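Local coordinates for protein pyocin S8 (Pseudomonas aeruginosa, PDB 6W0V) that probably kills rival bacteria as a bacteriocin by cutting DNA through its HNH endonuclease domain, the part crystallised here in complex with its cognate immunity protein, at residues 50-55 with 94-99. The protein carries 1 engineered substitution. Residues are numbered along the deposited sequence; the frame is centred on the assembly and turned at random.
Engineered in segment 94-99: Ala95 (natural residue Glu).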
ATOM      1  N   GLU A  50      -2.507  -0.671 -11.355  1.00 12.46           N
ATOM      2  CA  GLU A  50      -3.863  -0.723 -10.770  1.00 12.62           C
ATOM      3  C   GLU A  50      -4.435  -2.121 -10.958  1.00 12.17           C
ATOM      4  O   GLU A  50      -4.937  -2.710 -10.023  1.00 13.28           O
ATOM      5  CB  GLU A  50      -4.773   0.292 -11.422  1.00 13.91           C
ATOM      6  CG  GLU A  50      -4.458   1.683 -10.980  1.00 14.26           C
ATOM      7  CD  GLU A  50      -5.420   2.702 -11.538  1.00 14.41           C
ATOM      8  OE1 GLU A  50      -6.349   2.297 -12.267  1.00 17.26           O
ATOM      9  OE2 GLU A  50      -5.236   3.886 -11.240  1.00 17.30           O
ATOM     10  N   GLN A  51      -4.381  -2.648 -12.164  1.00 12.62           N
ATOM     11  CA  GLN A  51      -5.018  -3.948 -12.420  1.00 13.02           C
ATOM     12  C   GLN A  51      -4.275  -5.002 -11.615  1.00 12.63           C
ATOM     13  O   GLN A  51      -4.891  -5.954 -11.169  1.00 14.14           O
ATOM     14  CB  GLN A  51      -5.010  -4.236 -13.908  1.00 13.56           C
ATOM     15  CG  GLN A  51      -5.891  -3.261 -14.661  1.00 14.30           C
ATOM     16  CD  GLN A  51      -6.155  -3.752 -16.054  1.00 15.62           C
ATOM     17  OE1 GLN A  51      -6.319  -4.949 -16.272  1.00 16.83           O
ATOM     18  NE2 GLN A  51      -6.162  -2.822 -16.997  1.00 16.84           N
ATOM     19  N   PHE A  52      -2.978  -4.813 -11.454  1.00 12.89           N
ATOM     20  CA  PHE A  52      -2.118  -5.707 -10.659  1.00 13.03           C
ATOM     21  C   PHE A  52      -2.678  -5.772  -9.241  1.00 13.72           C
ATOM     22  O   PHE A  52      -3.022  -6.845  -8.731  1.00 14.35           O
ATOM     23  CB  PHE A  52      -0.700  -5.160 -10.720  1.00 14.27           C
ATOM     24  CG  PHE A  52       0.294  -5.926  -9.912  1.00 15.17           C
ATOM     25  CD1 PHE A  52       0.365  -5.766  -8.541  1.00 14.35           C
ATOM     26  CD2 PHE A  52       1.162  -6.799 -10.538  1.00 17.44           C
ATOM     27  CE1 PHE A  52       1.307  -6.463  -7.813  1.00 16.85           C
ATOM     28  CE2 PHE A  52       2.107  -7.491  -9.811  1.00 18.19           C
ATOM     29  CZ  PHE A  52       2.171  -7.326  -8.450  1.00 17.07           C
ATOM     30  N   TRP A  53      -2.795  -4.614  -8.627  1.00 13.16           N
ATOM     31  CA  TRP A  53      -3.216  -4.589  -7.212  1.00 12.44           C
ATOM     32  C   TRP A  53      -4.679  -4.970  -7.102  1.00 12.88           C
ATOM     33  O   TRP A  53      -5.023  -5.602  -6.113  1.00 14.18           O
ATOM     34  CB  TRP A  53      -2.922  -3.241  -6.592  1.00 13.07           C
ATOM     35  CG  TRP A  53      -1.456  -3.083  -6.402  1.00 12.94           C
ATOM     36  CD1 TRP A  53      -0.656  -2.156  -6.984  1.00 12.65           C
ATOM     37  CD2 TRP A  53      -0.596  -3.938  -5.637  1.00 12.82           C
ATOM     38  NE1 TRP A  53       0.635  -2.341  -6.594  1.00 13.26           N
ATOM     39  CE2 TRP A  53       0.706  -3.425  -5.765  1.00 13.29           C
ATOM     40  CE3 TRP A  53      -0.798  -5.048  -4.817  1.00 14.24           C
ATOM     41  CZ2 TRP A  53       1.795  -3.985  -5.105  1.00 14.36           C
ATOM     42  CZ3 TRP A  53       0.279  -5.608  -4.175  1.00 14.65           C
ATOM     43  CH2 TRP A  53       1.559  -5.086  -4.322  1.00 15.11           C
ATOM     44  N   VAL A  54      -5.497  -4.611  -8.079  1.00 12.52           N
ATOM     45  CA  VAL A  54      -6.911  -5.060  -8.096  1.00 13.50           C
ATOM     46  C   VAL A  54      -6.924  -6.580  -8.119  1.00 13.76           C
ATOM     47  O   VAL A  54      -7.697  -7.183  -7.395  1.00 16.04           O
ATOM     48  CB  VAL A  54      -7.683  -4.462  -9.275  1.00 14.64           C
ATOM     49  CG1 VAL A  54      -8.991  -5.184  -9.527  1.00 15.27           C
ATOM     50  CG2 VAL A  54      -7.909  -2.981  -9.061  1.00 14.81           C
ATOM     51  N   ALA A  55      -6.085  -7.188  -8.941  1.00 14.38           N
ATOM     52  CA  ALA A  55      -6.035  -8.653  -9.063  1.00 15.44           C
ATOM     53  C   ALA A  55      -5.603  -9.232  -7.720  1.00 15.07           C
ATOM     54  O   ALA A  55      -6.164 -10.238  -7.309  1.00 16.66           O
ATOM     55  CB  ALA A  55      -5.107  -9.038 -10.175  1.00 15.90           C
ATOM     56  N   TYR A  94       4.401  -0.778  -1.585  1.00 14.99           N
ATOM     57  CA  TYR A  94       5.021  -1.904  -2.306  1.00 14.51           C
ATOM     58  C   TYR A  94       5.291  -1.445  -3.726  1.00 15.93           C
ATOM     59  O   TYR A  94       4.403  -0.892  -4.369  1.00 15.93           O
ATOM     60  CB  TYR A  94       4.136  -3.133  -2.244  1.00 15.64           C
ATOM     61  CG  TYR A  94       4.275  -3.806  -0.918  1.00 16.17           C
ATOM     62  CD1 TYR A  94       5.418  -4.516  -0.611  1.00 16.18           C
ATOM     63  CD2 TYR A  94       3.310  -3.647   0.059  1.00 16.08           C
ATOM     64  CE1 TYR A  94       5.576  -5.123   0.617  1.00 16.84           C
ATOM     65  CE2 TYR A  94       3.448  -4.253   1.289  1.00 16.73           C
ATOM     66  CZ  TYR A  94       4.583  -4.987   1.568  1.00 17.51           C
ATOM     67  OH  TYR A  94       4.738  -5.586   2.773  1.00 19.33           O
ATOM     68  N   ALA A  95       6.537  -1.605  -4.131  1.00 16.14           N
ATOM     69  CA  ALA A  95       7.013  -1.186  -5.456  1.00 16.39           C
ATOM     70  C   ALA A  95       6.961  -2.406  -6.360  1.00 16.08           C
ATOM     71  O   ALA A  95       7.295  -3.502  -5.915  1.00 17.19           O
ATOM     72  CB  ALA A  95       8.395  -0.620  -5.351  1.00 19.33           C
ATOM     73  N   ILE A  96       6.472  -2.215  -7.570  1.00 14.69           N
ATOM     74  CA  ILE A  96       6.641  -3.234  -8.627  1.00 14.84           C
ATOM     75  C   ILE A  96       7.908  -2.843  -9.370  1.00 16.40           C
ATOM     76  O   ILE A  96       7.898  -1.792 -10.007  1.00 19.28           O
ATOM     77  CB  ILE A  96       5.410  -3.288  -9.529  1.00 15.76           C
ATOM     78  CG1 ILE A  96       4.142  -3.568  -8.725  1.00 16.30           C
ATOM     79  CG2 ILE A  96       5.635  -4.304 -10.628  1.00 17.21           C
ATOM     80  CD1 ILE A  96       2.878  -3.337  -9.497  1.00 17.28           C
ATOM     81  N   HIS A  97       8.961  -3.626  -9.188  1.00 16.21           N
ATOM     82  CA  HIS A  97      10.314  -3.323  -9.694  1.00 17.87           C
ATOM     83  C   HIS A  97      10.498  -4.045 -11.017  1.00 17.41           C
ATOM     84  O   HIS A  97      10.137  -5.221 -11.109  1.00 16.93           O
ATOM     85  CB  HIS A  97      11.370  -3.755  -8.686  1.00 20.71           C
ATOM     86  CG  HIS A  97      12.747  -3.597  -9.214  1.00 21.94           C
ATOM     87  ND1 HIS A  97      13.263  -2.357  -9.535  1.00 23.01           N
ATOM     88  CD2 HIS A  97      13.704  -4.506  -9.489  1.00 23.72           C
ATOM     89  CE1 HIS A  97      14.495  -2.511  -9.972  1.00 23.43           C
ATOM     90  NE2 HIS A  97      14.784  -3.818  -9.957  1.00 25.86           N
ATOM     91  N   HIS A  98      11.034  -3.337 -11.997  1.00 18.44           N
ATOM     92  CA  HIS A  98      11.481  -3.927 -13.278  1.00 18.98           C
ATOM     93  C   HIS A  98      12.895  -4.449 -13.083  1.00 21.42           C
ATOM     94  O   HIS A  98      13.798  -3.618 -12.901  1.00 23.08           O
ATOM     95  CB  HIS A  98      11.379  -2.890 -14.373  1.00 19.78           C
ATOM     96  CG  HIS A  98       9.962  -2.633 -14.711  1.00 18.12           C
ATOM     97  ND1 HIS A  98       9.244  -1.622 -14.124  1.00 19.77           N
ATOM     98  CD2 HIS A  98       9.123  -3.284 -15.541  1.00 19.28           C
ATOM     99  CE1 HIS A  98       8.022  -1.634 -14.615  1.00 19.83           C
ATOM    100  NE2 HIS A  98       7.928  -2.637 -15.494  1.00 18.72           N
ATOM    101  N   VAL A  99      13.049  -5.769 -13.064  1.00 22.25           N
ATOM    102  CA  VAL A  99      14.337  -6.445 -12.745  1.00 24.18           C
ATOM    103  C   VAL A  99      15.368  -5.980 -13.768  1.00 25.14           C
ATOM    104  O   VAL A  99      16.449  -5.512 -13.366  1.00 27.09           O
ATOM    105  CB  VAL A  99      14.195  -7.975 -12.736  1.00 24.91           C
ATOM    106  CG1 VAL A  99      15.543  -8.658 -12.572  1.00 27.59           C
ATOM    107  CG2 VAL A  99      13.235  -8.419 -11.651  1.00 23.32           C
TER
HETATM  108  O   HOH W   1       3.045  -0.715  -6.699  1.00 15.50           O
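Ile96, Phe52 and Trp53 form a buried, mainly apolar contact that joins helix 45-57 to strand 95-98 and the loop residue Tyr94 just before it. In this colicin/pyocin DNase domain the strand is the first of the antiparallel beta-beta-alpha HNH (His-Me finger) motif, paired with strand 114-117 and followed by helix 119-122. Ala95, engineered in place of the natural Glu, points away from helix 45-57, so the contact uses the other side of the strand. The helix contributes two aromatic rings and the strand chiefly the CD1 methyl of Ile96, which lies over one face of the Phe52 ring, 3.7 Å from its centroid and 15° off the normal, a CH-pi geometry. Phe52 reaches that methyl because its CG is anti to the backbone N (chi1 178°), while the extended end of Ile96 (chi2 167°) comes from the opposite direction. Phe52 CD1 in turn sits over the centre of the Trp53 indole, 3.5 Å above its plane. Val116 of strand 114-117 and Leu37 of helix 31-37 also pack against Phe52, setting it in the core. Ile96 CD1 also approaches Trp53 NE1 obliquely, at 3.8 Å. Farther along the indole, Tyr94 CB lies 3.8 Å from Trp53 CZ2; the end of Tyr94 leads away, and the residue packs on Tyr52 of the immunity protein chain. No direct hydrogen bond links the segments, but one water in the indole plane accepts from Trp53 NE1 at 2.9 Å and donates to Tyr94 O at 2.7 Å.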